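Local coordinates for proline iminopeptidase-related protein (Thermus thermophilus, PDB 2YYS) that is of unknown function but belongs to the S33 peptidases of the alpha/beta hydrolase fold and may therefore act as a peptidase, at residues 5-10 and 14-19; 59-64 and 82-87; 134-139 and 144-149; 74-79 and 194-199; 255-258 and 264-267. All blocks are in the same frame, centred on the assembly; numbering follows the deposited sequence.

Overall arrangement
The chain carries one mixed, mostly parallel sheet with helices around it and a helical insertion between strands 119-125 and 221-226. Contact 1 is the N-terminal hairpin, strands 3-9 and 14-20, at one edge of the sheet. The centres of contacts 1 and 2 are about 9 Å apart, and the two touch. Contacts 2 and 4, about 11 Å apart between centres, both use helix 78-91 and interleave along the chain, so together they tie the loop after strand 54-58, that helix and the inserted helices. Contact 3, within the insertion, is about 38 Å from contact 1 between centres. Contact 5 comes last, next to strand 247-250 at the sheet's other edge.

Contact 1. Residues 5-10 and 14-19; sequences IGYVPV and ELYVED
Gly6 and Val17 form a hydrogen-bonded pair of an antiparallel hairpin, and Val8 with Leu15 forms the next. Each pair is closed by two backbone bonds, the straightest being Leu15 N to Val8 O at 3.0 Å and 172°. Between them sits the non-hydrogen-bonded pair Tyr7 and Tyr16, whose side chains share a face with Ile5, Pro9, Glu14 and Glu18.

Tyr16 is the side chain to follow. Its CB lies 3.9 Å from CE1 of Tyr7, and the two side chains cross nearly at right angles. With CG anti to the backbone N (chi1 176°), the ring is carried along the hairpin toward Ile5. CD1 still borders Tyr7 CE1, which lies at the edge of the Tyr16 ring; further out, CE1 meets Ile5 CG2 at 3.6 Å. OH also touches that methyl and points at Glu18 OE2, in the ring plane; the modelled bond is so short that its exact length is doubtful. A leucine in place of Tyr16 would probably leave the Ile5 methyl without the ring atoms it packs on, and Glu18 without the hydroxyl beside it. At the turn end, a water bridges Tyr7 O and Glu14 OE1, giving 2.7 Å to the carboxylate oxygen.

On the other face, Val8 CG2 packs on Val17 CG2 at 3.7 Å, and just past the strand Val10 CG2 meets Leu15 CD1. The hairpin forms the edge of the central sheet: strand 14-20 pairs with strand 54-58, while Val8 and Val17 rest on Leu88 of helix 78-91. Tyr7 OH reaches the backbone oxygen of Arg65.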
# COMPACT_ATOMS: atom_id res chain seq x y z
N ILE A 5 17.88 0.61 -11.85
CA ILE A 5 16.54 0.53 -12.38
C ILE A 5 16.55 -0.46 -13.55
O ILE A 5 17.40 -0.38 -14.44
CB ILE A 5 16.08 1.92 -12.85
CG1 ILE A 5 16.08 2.90 -11.66
CG2 ILE A 5 14.72 1.81 -13.51
CD1 ILE A 5 15.69 4.33 -11.98
N GLY A 6 15.61 -1.39 -13.54
CA GLY A 6 15.45 -2.33 -14.64
C GLY A 6 14.21 -3.19 -14.50
O GLY A 6 13.40 -3.03 -13.58
N TYR A 7 14.04 -4.11 -15.43
CA TYR A 7 13.02 -5.12 -15.34
C TYR A 7 13.69 -6.35 -14.75
O TYR A 7 14.71 -6.80 -15.26
CB TYR A 7 12.45 -5.45 -16.73
CG TYR A 7 11.28 -4.61 -17.19
CD1 TYR A 7 10.84 -3.51 -16.48
CD2 TYR A 7 10.61 -4.93 -18.35
CE1 TYR A 7 9.75 -2.76 -16.91
CE2 TYR A 7 9.52 -4.19 -18.79
CZ TYR A 7 9.09 -3.11 -18.07
OH TYR A 7 8.01 -2.39 -18.51
N VAL A 8 13.10 -6.88 -13.69
CA VAL A 8 13.59 -8.09 -13.04
C VAL A 8 12.59 -9.22 -13.27
O VAL A 8 11.45 -9.13 -12.80
CB VAL A 8 13.75 -7.86 -11.53
CG1 VAL A 8 14.18 -9.13 -10.84
CG2 VAL A 8 14.75 -6.73 -11.26
N PRO A 9 13.00 -10.27 -13.99
CA PRO A 9 12.17 -11.47 -14.13
C PRO A 9 11.93 -12.17 -12.80
O PRO A 9 12.87 -12.36 -12.02
CB PRO A 9 12.99 -12.38 -15.07
CG PRO A 9 13.95 -11.46 -15.76
CD PRO A 9 14.26 -10.40 -14.74
N VAL A 10 10.68 -12.53 -12.56
CA VAL A 10 10.25 -13.17 -11.33
C VAL A 10 9.56 -14.53 -11.61
O VAL A 10 9.09 -15.18 -10.70
CB VAL A 10 9.38 -12.13 -10.52
CG1 VAL A 10 8.24 -12.75 -9.78
CG2 VAL A 10 10.27 -11.34 -9.57
N GLU A 14 7.58 -9.87 -15.25
CA GLU A 14 8.77 -9.02 -15.13
C GLU A 14 8.35 -7.72 -14.48
O GLU A 14 7.45 -7.03 -14.97
CB GLU A 14 9.42 -8.73 -16.49
CG GLU A 14 10.02 -9.97 -17.11
CD GLU A 14 11.08 -9.70 -18.16
OE1 GLU A 14 11.93 -8.81 -17.98
OE2 GLU A 14 11.08 -10.43 -19.17
N LEU A 15 9.02 -7.40 -13.38
CA LEU A 15 8.69 -6.25 -12.56
C LEU A 15 9.62 -5.07 -12.83
O LEU A 15 10.82 -5.23 -12.95
CB LEU A 15 8.77 -6.64 -11.08
CG LEU A 15 8.00 -7.88 -10.64
CD1 LEU A 15 8.23 -8.14 -9.17
CD2 LEU A 15 6.52 -7.77 -10.91
N TYR A 16 9.03 -3.89 -12.94
CA TYR A 16 9.78 -2.64 -12.91
C TYR A 16 10.29 -2.42 -11.48
O TYR A 16 9.51 -2.35 -10.53
CB TYR A 16 8.91 -1.47 -13.37
CG TYR A 16 9.64 -0.17 -13.25
CD1 TYR A 16 10.49 0.28 -14.26
CD2 TYR A 16 9.50 0.61 -12.11
CE1 TYR A 16 11.17 1.49 -14.13
CE2 TYR A 16 10.17 1.78 -11.96
CZ TYR A 16 11.01 2.23 -12.97
OH TYR A 16 11.69 3.43 -12.78
N VAL A 17 11.61 -2.32 -11.34
CA VAL A 17 12.26 -2.24 -10.04
C VAL A 17 13.19 -1.05 -10.00
O VAL A 17 13.93 -0.80 -10.95
CB VAL A 17 13.06 -3.54 -9.76
CG1 VAL A 17 13.85 -3.44 -8.48
CG2 VAL A 17 12.12 -4.74 -9.69
N GLU A 18 13.13 -0.30 -8.90
CA GLU A 18 14.11 0.74 -8.58
C GLU A 18 14.75 0.36 -7.25
O GLU A 18 14.13 0.45 -6.18
CB GLU A 18 13.45 2.12 -8.48
CG GLU A 18 12.62 2.49 -9.70
CD GLU A 18 11.87 3.81 -9.54
OE1 GLU A 18 11.67 4.25 -8.40
OE2 GLU A 18 11.47 4.40 -10.58
N ASP A 19 15.98 -0.11 -7.35
CA ASP A 19 16.78 -0.60 -6.25
C ASP A 19 17.72 0.53 -5.86
O ASP A 19 18.70 0.81 -6.55
CB ASP A 19 17.51 -1.84 -6.75
CG ASP A 19 18.40 -2.48 -5.71
OD1 ASP A 19 18.47 -2.01 -4.55
OD2 ASP A 19 19.09 -3.47 -6.00
O HOH W 1 14.53 -8.30 -17.67

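Contact 2. Residues 59-64 and 82-87; sequences DQRGSG and VEDTLL
Arg61 grips the carboxylate of Asp84 side-on with two nitrogens, one to each oxygen. NE donates to OD2 at 2.8 Å and NH1 to OD1 at 3.0 Å, with N-H...O angles of 168° and 165°. Both oxygens lie near the guanidinium plane and are met on their syn sides, though the two flat groups are turned 30° from each other. A water adds a third link, accepting from Arg61 N and donating to Asp84 OD2. That oxygen therefore receives two bonds, in a buried setting where the paired charges probably offset each other.

Arg61 belongs to a type II beta turn from Gln60 to Ser63 in the loop following strand 54-58 of the alpha/beta hydrolase fold; Asp84 sits on helix 78-91. The turn is closed by Ser63 N to Gln60 O at 2.9 Å, and Gly62 takes its positive-phi position. Ser63 OG donates to Arg61 O from above the carbonyl plane. The arginine chain sets out with CG between its backbone N and carbonyl carbon, then bends at chi3 to bring NE and NH1 to the aspartate. Beyond this pair, Arg61 NH2 makes a salt bridge with Glu12 and a hydrogen bond to Leu75 O, while Ala80 and Leu81 touch the arginine from the helix.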
# COMPACT_ATOMS: atom_id res chain seq x y z
N ASP A 59 6.90 -1.87 -9.10
CA ASP A 59 5.54 -1.95 -9.54
C ASP A 59 5.19 -3.43 -9.63
O ASP A 59 5.95 -4.23 -10.18
CB ASP A 59 5.35 -1.29 -10.90
CG ASP A 59 5.50 0.21 -10.86
OD1 ASP A 59 5.81 0.77 -9.78
OD2 ASP A 59 5.33 0.91 -11.88
N GLN A 60 4.03 -3.78 -9.11
CA GLN A 60 3.58 -5.15 -9.01
C GLN A 60 3.27 -5.70 -10.40
O GLN A 60 3.23 -4.98 -11.41
CB GLN A 60 2.38 -5.25 -8.06
CG GLN A 60 2.79 -5.09 -6.58
CD GLN A 60 1.73 -4.43 -5.71
OE1 GLN A 60 0.53 -4.63 -5.93
NE2 GLN A 60 2.16 -3.64 -4.72
N ARG A 61 3.09 -7.02 -10.43
CA ARG A 61 2.97 -7.75 -11.67
C ARG A 61 1.87 -7.14 -12.53
O ARG A 61 0.78 -6.84 -12.04
CB ARG A 61 2.72 -9.23 -11.41
CG ARG A 61 1.43 -9.53 -10.63
CD ARG A 61 1.00 -10.97 -10.73
NE ARG A 61 2.10 -11.88 -10.44
CZ ARG A 61 2.13 -13.18 -10.75
NH1 ARG A 61 3.19 -13.91 -10.43
NH2 ARG A 61 1.10 -13.75 -11.36
N GLY A 62 2.21 -6.89 -13.79
CA GLY A 62 1.27 -6.34 -14.76
C GLY A 62 0.85 -4.90 -14.54
O GLY A 62 0.11 -4.35 -15.35
N SER A 63 1.35 -4.28 -13.48
CA SER A 63 0.85 -2.99 -13.04
C SER A 63 1.84 -1.87 -13.33
O SER A 63 3.06 -2.06 -13.26
CB SER A 63 0.56 -3.01 -11.54
OG SER A 63 -0.13 -4.19 -11.16
N GLY A 64 1.30 -0.69 -13.63
CA GLY A 64 2.11 0.50 -13.80
C GLY A 64 3.15 0.27 -14.88
O GLY A 64 2.81 -0.08 -16.00
N VAL A 82 2.31 -11.74 -3.05
CA VAL A 82 3.12 -12.09 -1.90
C VAL A 82 4.36 -12.84 -2.36
O VAL A 82 5.49 -12.49 -1.99
CB VAL A 82 2.30 -12.93 -0.91
CG1 VAL A 82 3.18 -13.61 0.13
CG2 VAL A 82 1.26 -12.04 -0.24
N GLU A 83 4.16 -13.84 -3.20
CA GLU A 83 5.24 -14.71 -3.65
C GLU A 83 6.23 -13.94 -4.53
O GLU A 83 7.44 -14.13 -4.43
CB GLU A 83 4.64 -15.93 -4.36
CG GLU A 83 4.02 -16.92 -3.36
CD GLU A 83 2.84 -17.72 -3.89
OE1 GLU A 83 2.01 -18.19 -3.07
OE2 GLU A 83 2.72 -17.89 -5.13
N ASP A 84 5.70 -13.04 -5.36
CA ASP A 84 6.52 -12.15 -6.17
C ASP A 84 7.48 -11.36 -5.30
O ASP A 84 8.61 -11.13 -5.68
CB ASP A 84 5.64 -11.13 -6.91
CG ASP A 84 5.02 -11.69 -8.16
OD1 ASP A 84 5.32 -12.85 -8.55
OD2 ASP A 84 4.23 -11.00 -8.83
N THR A 85 7.02 -10.92 -4.14
CA THR A 85 7.85 -10.09 -3.28
C THR A 85 9.08 -10.89 -2.86
O THR A 85 10.20 -10.40 -2.91
CB THR A 85 7.05 -9.59 -2.07
OG1 THR A 85 5.89 -8.89 -2.52
CG2 THR A 85 7.85 -8.56 -1.29
N LEU A 86 8.87 -12.14 -2.45
CA LEU A 86 9.97 -13.01 -2.03
C LEU A 86 10.86 -13.38 -3.20
O LEU A 86 12.07 -13.39 -3.06
CB LEU A 86 9.45 -14.29 -1.37
CG LEU A 86 9.30 -14.20 0.14
CD1 LEU A 86 10.65 -14.04 0.82
CD2 LEU A 86 8.32 -13.06 0.55
N LEU A 87 10.27 -13.68 -4.36
CA LEU A 87 11.06 -14.01 -5.54
C LEU A 87 11.92 -12.81 -5.96
O LEU A 87 13.07 -12.97 -6.35
CB LEU A 87 10.16 -14.48 -6.69
CG LEU A 87 9.49 -15.85 -6.44
CD1 LEU A 87 8.43 -16.14 -7.48
CD2 LEU A 87 10.53 -17.00 -6.44
O HOH W 2 3.95 -8.33 -7.96

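Contact 3. Residues 134-139 and 144-149; sequences LAARLA and LAPLPD
Leu144 N donates to Ala139 O across 3.0 Å, the one hydrogen bond between segments 134-139 and 144-149. The N-H...O angle is 154°, and the donor is tilted 31° from the carbonyl plane. This bond ties the carbonyl of Ala139, near the C-terminal end of helix 131-141, to Leu144 in the loop that leads to helix 150-160.

The remaining contacts are apolar and small. Pro146 lays its ring against Ala136, one helical turn back from Ala139: CB faces the alanine CB at 3.9 Å, and CG sits 3.8 Å from Ala136 O. Ala139 and Leu144 approach through their CB atoms at 4.3 Å. Leu144 comes closer to the carbonyl itself, with CB 3.3 Å from Ala139 O. Its CG lies anti to its own carbonyl carbon (chi1 -57°), beside the backbone N that makes the hydrogen bond, so CG too stays near that oxygen at 3.8 Å.

Further along, Asp149 is the N-cap of helix 150-160. On the other side of helix 131-141, Leu138 packs on Leu154, Leu166 and Phe167, within the group of helices inserted between strands 119-125 and 221-226.

One hydrogen bond and a few apolar contacts, made mostly at the level of CB, hold the connection. The small Ala136 side chain lets the proline ring come up against the helix, and no charged group takes part across it.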
# COMPACT_ATOMS: atom_id res chain seq x y z
N LEU A 134 -14.96 -0.61 3.00
CA LEU A 134 -14.67 0.45 2.03
C LEU A 134 -15.83 0.67 1.08
O LEU A 134 -16.13 1.81 0.71
CB LEU A 134 -13.39 0.12 1.25
CG LEU A 134 -12.89 1.14 0.22
CD1 LEU A 134 -12.79 2.55 0.80
CD2 LEU A 134 -11.54 0.71 -0.34
N ALA A 135 -16.49 -0.42 0.68
CA ALA A 135 -17.63 -0.33 -0.23
C ALA A 135 -18.81 0.38 0.44
O ALA A 135 -19.50 1.18 -0.17
CB ALA A 135 -18.04 -1.72 -0.71
N ALA A 136 -19.04 0.08 1.71
CA ALA A 136 -20.02 0.79 2.51
C ALA A 136 -19.69 2.29 2.55
O ALA A 136 -20.59 3.11 2.43
CB ALA A 136 -20.08 0.22 3.93
N ARG A 137 -18.41 2.64 2.69
CA ARG A 137 -18.00 4.05 2.73
C ARG A 137 -18.21 4.78 1.41
O ARG A 137 -18.56 5.96 1.41
CB ARG A 137 -16.54 4.21 3.16
CG ARG A 137 -16.19 3.56 4.48
CD ARG A 137 -16.62 4.33 5.70
NE ARG A 137 -18.05 4.31 5.96
CZ ARG A 137 -18.76 3.25 6.35
NH1 ARG A 137 -18.19 2.06 6.48
NH2 ARG A 137 -20.06 3.39 6.59
N LEU A 138 -17.98 4.10 0.29
CA LEU A 138 -18.24 4.66 -1.03
C LEU A 138 -19.74 4.92 -1.21
O LEU A 138 -20.15 5.99 -1.68
CB LEU A 138 -17.73 3.71 -2.11
CG LEU A 138 -16.20 3.66 -2.21
CD1 LEU A 138 -15.75 2.46 -3.00
CD2 LEU A 138 -15.65 4.93 -2.85
N ALA A 139 -20.56 3.95 -0.82
CA ALA A 139 -22.00 4.07 -0.94
C ALA A 139 -22.50 5.22 -0.06
O ALA A 139 -23.32 6.01 -0.48
CB ALA A 139 -22.67 2.77 -0.54
N LEU A 144 -26.04 7.10 -0.03
CA LEU A 144 -26.83 5.88 0.08
C LEU A 144 -26.64 5.21 1.43
O LEU A 144 -25.58 5.31 2.04
CB LEU A 144 -26.42 4.87 -1.00
CG LEU A 144 -26.51 5.35 -2.44
CD1 LEU A 144 -25.85 4.35 -3.36
CD2 LEU A 144 -27.99 5.56 -2.81
N ALA A 145 -27.68 4.52 1.87
CA ALA A 145 -27.61 3.60 2.99
C ALA A 145 -26.93 2.34 2.48
O ALA A 145 -27.40 1.76 1.50
CB ALA A 145 -29.00 3.28 3.49
N PRO A 146 -25.82 1.95 3.11
CA PRO A 146 -25.13 0.71 2.72
C PRO A 146 -26.02 -0.55 2.78
O PRO A 146 -26.77 -0.79 3.72
CB PRO A 146 -23.99 0.62 3.75
CG PRO A 146 -23.78 2.01 4.23
CD PRO A 146 -25.12 2.66 4.19
N LEU A 147 -25.93 -1.35 1.72
CA LEU A 147 -26.57 -2.66 1.67
C LEU A 147 -25.65 -3.72 2.29
O LEU A 147 -24.45 -3.46 2.47
CB LEU A 147 -26.91 -3.00 0.22
CG LEU A 147 -27.85 -2.00 -0.46
CD1 LEU A 147 -27.72 -2.06 -1.98
CD2 LEU A 147 -29.30 -2.24 -0.02
N PRO A 148 -26.20 -4.88 2.64
CA PRO A 148 -25.37 -6.00 3.14
C PRO A 148 -24.36 -6.51 2.11
O PRO A 148 -23.29 -6.97 2.51
CB PRO A 148 -26.40 -7.09 3.50
CG PRO A 148 -27.73 -6.37 3.61
CD PRO A 148 -27.64 -5.22 2.64
N ASP A 149 -24.67 -6.43 0.82
CA ASP A 149 -23.81 -6.98 -0.22
C ASP A 149 -22.80 -5.92 -0.70
O ASP A 149 -23.20 -4.90 -1.26
CB ASP A 149 -24.67 -7.49 -1.37
CG ASP A 149 -23.86 -8.17 -2.45
OD1 ASP A 149 -22.74 -7.75 -2.75
OD2 ASP A 149 -24.29 -9.15 -3.08

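Contact 4. Residues 74-79 and 194-199; sequences RLFTVD and DAPGLA
Phe76 faces Ala199 across the contact, their CA atoms 6.1 Å apart. Phe76 lies in the short link between the 3-10 turn at residues 74-75 and the start of helix 78-91, for which Thr77 is the N-cap. Ala195, Pro196 and Ala199 lie near the beginning of helix 195-202, part of the helical insertion between strands 119-125 and 221-226 of the alpha/beta hydrolase fold; the contact joins that insertion to the loop leading into helix 78-91. Ala199 N bonds to Ala195 O at 2.9 Å; three residues apart, Pro196 and Ala199 fall on the same side of the helix. No hydrogen bond joins the two segments.

The Phe76 ring carries the contact. CG stands anti to the carbonyl carbon (chi1 -67°), beside the backbone N, and the ring turns one face to the helix. Pro196 CA lies over the centre of that face, 3.7 Å from the ring centroid and 13° off the normal, a CH-pi contact. The pyrrolidine ring continues toward the rim, where Pro196 CB and CG each lie 3.6 Å from Phe76 CE1. Ala199 meets the other end of the side chain: its CB is 3.4 Å from Phe76 CD2 and 3.6 Å from Phe76 CB. Ala195 O lies over the same face as the proline, while Leu75 CB borders the opposite one.

Phe76 O accepts a hydrogen bond from Asn203, while Pro196 rests on Ser63. Cohesion here comes from dispersion and the CH-pi contact, so it rests on the fit of the phenyl face to the proline and of its CB end to the alanine methyl.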
# COMPACT_ATOMS: atom_id res chain seq x y z
N ARG A 74 -6.30 -15.33 -13.53
CA ARG A 74 -5.75 -16.19 -12.48
C ARG A 74 -4.35 -15.78 -12.05
O ARG A 74 -3.85 -16.25 -11.04
CB ARG A 74 -5.71 -17.64 -12.97
CG ARG A 74 -7.08 -18.22 -13.31
CD ARG A 74 -7.01 -19.59 -13.96
NE ARG A 74 -6.21 -19.54 -15.19
CZ ARG A 74 -5.74 -20.59 -15.85
NH1 ARG A 74 -5.99 -21.83 -15.43
NH2 ARG A 74 -5.03 -20.40 -16.96
N LEU A 75 -3.71 -14.92 -12.83
CA LEU A 75 -2.40 -14.39 -12.48
C LEU A 75 -2.49 -13.35 -11.36
O LEU A 75 -1.49 -13.05 -10.74
CB LEU A 75 -1.74 -13.76 -13.70
CG LEU A 75 -1.46 -14.73 -14.86
CD1 LEU A 75 -1.10 -13.95 -16.12
CD2 LEU A 75 -0.37 -15.73 -14.49
N PHE A 76 -3.70 -12.84 -11.11
CA PHE A 76 -3.89 -11.71 -10.22
C PHE A 76 -4.55 -12.12 -8.91
O PHE A 76 -5.78 -12.08 -8.78
CB PHE A 76 -4.69 -10.64 -10.96
CG PHE A 76 -3.92 -10.04 -12.08
CD1 PHE A 76 -2.83 -9.22 -11.82
CD2 PHE A 76 -4.25 -10.33 -13.40
CE1 PHE A 76 -2.09 -8.67 -12.84
CE2 PHE A 76 -3.52 -9.77 -14.45
CZ PHE A 76 -2.43 -8.95 -14.17
N THR A 77 -3.72 -12.54 -7.96
CA THR A 77 -4.16 -12.95 -6.63
C THR A 77 -3.24 -12.35 -5.60
O THR A 77 -2.11 -11.96 -5.90
CB THR A 77 -4.14 -14.48 -6.47
OG1 THR A 77 -2.80 -14.97 -6.63
CG2 THR A 77 -4.98 -15.21 -7.56
N VAL A 78 -3.72 -12.28 -4.37
CA VAL A 78 -2.90 -11.87 -3.23
C VAL A 78 -1.68 -12.78 -3.09
O VAL A 78 -0.57 -12.29 -2.91
CB VAL A 78 -3.73 -11.87 -1.92
CG1 VAL A 78 -2.85 -11.68 -0.70
CG2 VAL A 78 -4.74 -10.76 -1.97
N ASP A 79 -1.89 -14.10 -3.19
CA ASP A 79 -0.80 -15.07 -3.10
C ASP A 79 0.32 -14.77 -4.10
O ASP A 79 1.49 -14.83 -3.76
CB ASP A 79 -1.31 -16.51 -3.34
CG ASP A 79 -2.15 -17.05 -2.16
OD1 ASP A 79 -2.21 -16.43 -1.08
OD2 ASP A 79 -2.79 -18.12 -2.25
N ASP A 194 -5.14 -1.70 -17.21
CA ASP A 194 -6.39 -1.89 -16.50
C ASP A 194 -6.56 -3.33 -16.02
O ASP A 194 -7.44 -3.61 -15.22
CB ASP A 194 -7.59 -1.59 -17.42
CG ASP A 194 -7.79 -0.11 -17.67
OD1 ASP A 194 -7.37 0.74 -16.84
OD2 ASP A 194 -8.41 0.30 -18.68
N ALA A 195 -5.74 -4.23 -16.55
CA ALA A 195 -5.96 -5.67 -16.39
C ALA A 195 -5.86 -6.17 -14.94
O ALA A 195 -6.67 -6.99 -14.52
CB ALA A 195 -5.02 -6.46 -17.28
N PRO A 196 -4.86 -5.71 -14.17
CA PRO A 196 -4.75 -6.13 -12.77
C PRO A 196 -5.98 -5.73 -11.96
O PRO A 196 -6.50 -6.57 -11.25
CB PRO A 196 -3.48 -5.43 -12.29
CG PRO A 196 -2.71 -5.19 -13.54
CD PRO A 196 -3.76 -4.82 -14.56
N GLY A 197 -6.44 -4.49 -12.07
CA GLY A 197 -7.61 -4.04 -11.34
C GLY A 197 -8.87 -4.82 -11.73
O GLY A 197 -9.62 -5.26 -10.87
N LEU A 198 -9.07 -5.00 -13.04
CA LEU A 198 -10.22 -5.74 -13.55
C LEU A 198 -10.22 -7.19 -13.07
O LEU A 198 -11.26 -7.72 -12.69
CB LEU A 198 -10.27 -5.69 -15.08
CG LEU A 198 -10.64 -4.32 -15.68
CD1 LEU A 198 -10.49 -4.35 -17.21
CD2 LEU A 198 -12.07 -3.90 -15.28
N ALA A 199 -9.05 -7.82 -13.05
CA ALA A 199 -8.93 -9.21 -12.62
C ALA A 199 -9.20 -9.35 -11.12
O ALA A 199 -9.87 -10.27 -10.71
CB ALA A 199 -7.57 -9.77 -12.97

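Contact 5. Residues 255-258 and 264-267; sequences HYLW and AFEE
Phe265 packs back against Leu257 and Trp258 where the short helix 257-260 is followed almost at once by helix 262-274, in the C-terminal part of the alpha/beta hydrolase fold. Along 264-267, Ala264 lies in the first turn of the longer helix, and Phe265 then turns its side chain back to helix 257-260. Its CG is anti to the backbone N (chi1 179°), which sets the ring alongside Trp258. Trp258 CB lies over the ring face, 3.7 Å from the centroid, a CH-pi contact. The edge of the indole is turned toward the face of the Phe265 ring, with its five-membered ring centroid 5.7 Å from that of Phe265 and the planes at 64°. Leu257 crosses the phenyl side chain at about a right angle. An alanine at Phe265 would probably open a gap beside Trp258 CB and Leu257 CG, leaving the indole without its aromatic partner here.

Next in the helix, Glu266 touches Tyr49. Leu46 and Leu250 also border Phe265. Just before the short helix, Tyr256 is its N-cap, and His255 ND1 is hydrogen-bonded to Asp229, consistent with the histidine-acid pair of the hydrolase catalytic triad. On the Phe265 ring, CD1 touches Leu257 CG at 3.8 Å, while CD2 meets Trp258 CB at 3.6 Å.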
# COMPACT_ATOMS: atom_id res chain seq x y z
N HIS A 255 -5.36 10.24 2.36
CA HIS A 255 -4.72 8.99 1.95
C HIS A 255 -3.24 9.17 1.59
O HIS A 255 -2.42 8.32 1.93
CB HIS A 255 -5.50 8.39 0.78
CG HIS A 255 -5.14 6.97 0.47
ND1 HIS A 255 -5.16 5.97 1.42
CD2 HIS A 255 -4.77 6.38 -0.70
CE1 HIS A 255 -4.80 4.83 0.85
NE2 HIS A 255 -4.56 5.05 -0.43
N TYR A 256 -2.92 10.27 0.91
CA TYR A 256 -1.53 10.65 0.67
C TYR A 256 -1.11 11.58 1.79
O TYR A 256 -0.95 12.78 1.64
CB TYR A 256 -1.36 11.26 -0.72
CG TYR A 256 -1.72 10.23 -1.76
CD1 TYR A 256 -0.78 9.32 -2.22
CD2 TYR A 256 -3.01 10.10 -2.20
CE1 TYR A 256 -1.13 8.34 -3.15
CE2 TYR A 256 -3.37 9.14 -3.10
CZ TYR A 256 -2.44 8.26 -3.58
OH TYR A 256 -2.85 7.32 -4.49
N LEU A 257 -0.92 10.97 2.95
CA LEU A 257 -0.84 11.73 4.18
C LEU A 257 0.42 12.59 4.27
O LEU A 257 0.41 13.63 4.94
CB LEU A 257 -1.09 10.82 5.39
CG LEU A 257 -0.11 9.72 5.78
CD1 LEU A 257 -0.47 9.14 7.12
CD2 LEU A 257 -0.10 8.59 4.75
N TRP A 258 1.48 12.20 3.56
CA TRP A 258 2.73 12.95 3.55
C TRP A 258 2.61 14.25 2.72
O TRP A 258 3.37 15.18 2.93
CB TRP A 258 3.89 12.08 3.02
CG TRP A 258 3.60 11.45 1.70
CD1 TRP A 258 3.83 12.00 0.48
CD2 TRP A 258 3.00 10.17 1.46
NE1 TRP A 258 3.41 11.14 -0.51
CE2 TRP A 258 2.90 10.01 0.07
CE3 TRP A 258 2.54 9.14 2.28
CZ2 TRP A 258 2.35 8.86 -0.52
CZ3 TRP A 258 1.99 8.00 1.70
CH2 TRP A 258 1.90 7.87 0.32
N ALA A 264 3.99 16.61 10.23
CA ALA A 264 3.49 15.59 11.13
C ALA A 264 3.91 14.20 10.61
O ALA A 264 4.22 13.33 11.41
CB ALA A 264 1.98 15.68 11.25
N PHE A 265 3.95 14.03 9.29
CA PHE A 265 4.30 12.74 8.71
C PHE A 265 5.76 12.41 8.97
O PHE A 265 6.09 11.29 9.35
CB PHE A 265 4.04 12.68 7.21
CG PHE A 265 4.40 11.35 6.60
CD1 PHE A 265 3.52 10.29 6.65
CD2 PHE A 265 5.65 11.16 6.03
CE1 PHE A 265 3.87 9.07 6.12
CE2 PHE A 265 6.00 9.93 5.48
CZ PHE A 265 5.10 8.89 5.53
N GLU A 266 6.62 13.40 8.78
CA GLU A 266 8.05 13.23 8.99
C GLU A 266 8.31 12.73 10.40
O GLU A 266 9.07 11.80 10.61
CB GLU A 266 8.79 14.54 8.76
CG GLU A 266 10.21 14.54 9.31
CD GLU A 266 11.04 15.72 8.86
OE1 GLU A 266 10.47 16.81 8.65
OE2 GLU A 266 12.26 15.57 8.72
N GLU A 267 7.67 13.37 11.37
CA GLU A 267 7.82 12.99 12.77
C GLU A 267 7.33 11.55 13.01
O GLU A 267 8.03 10.75 13.62
CB GLU A 267 7.07 13.99 13.66
CG GLU A 267 6.87 13.57 15.12
CD GLU A 267 6.11 14.62 15.93
OE1 GLU A 267 4.95 14.98 15.56
OE2 GLU A 267 6.67 15.10 16.94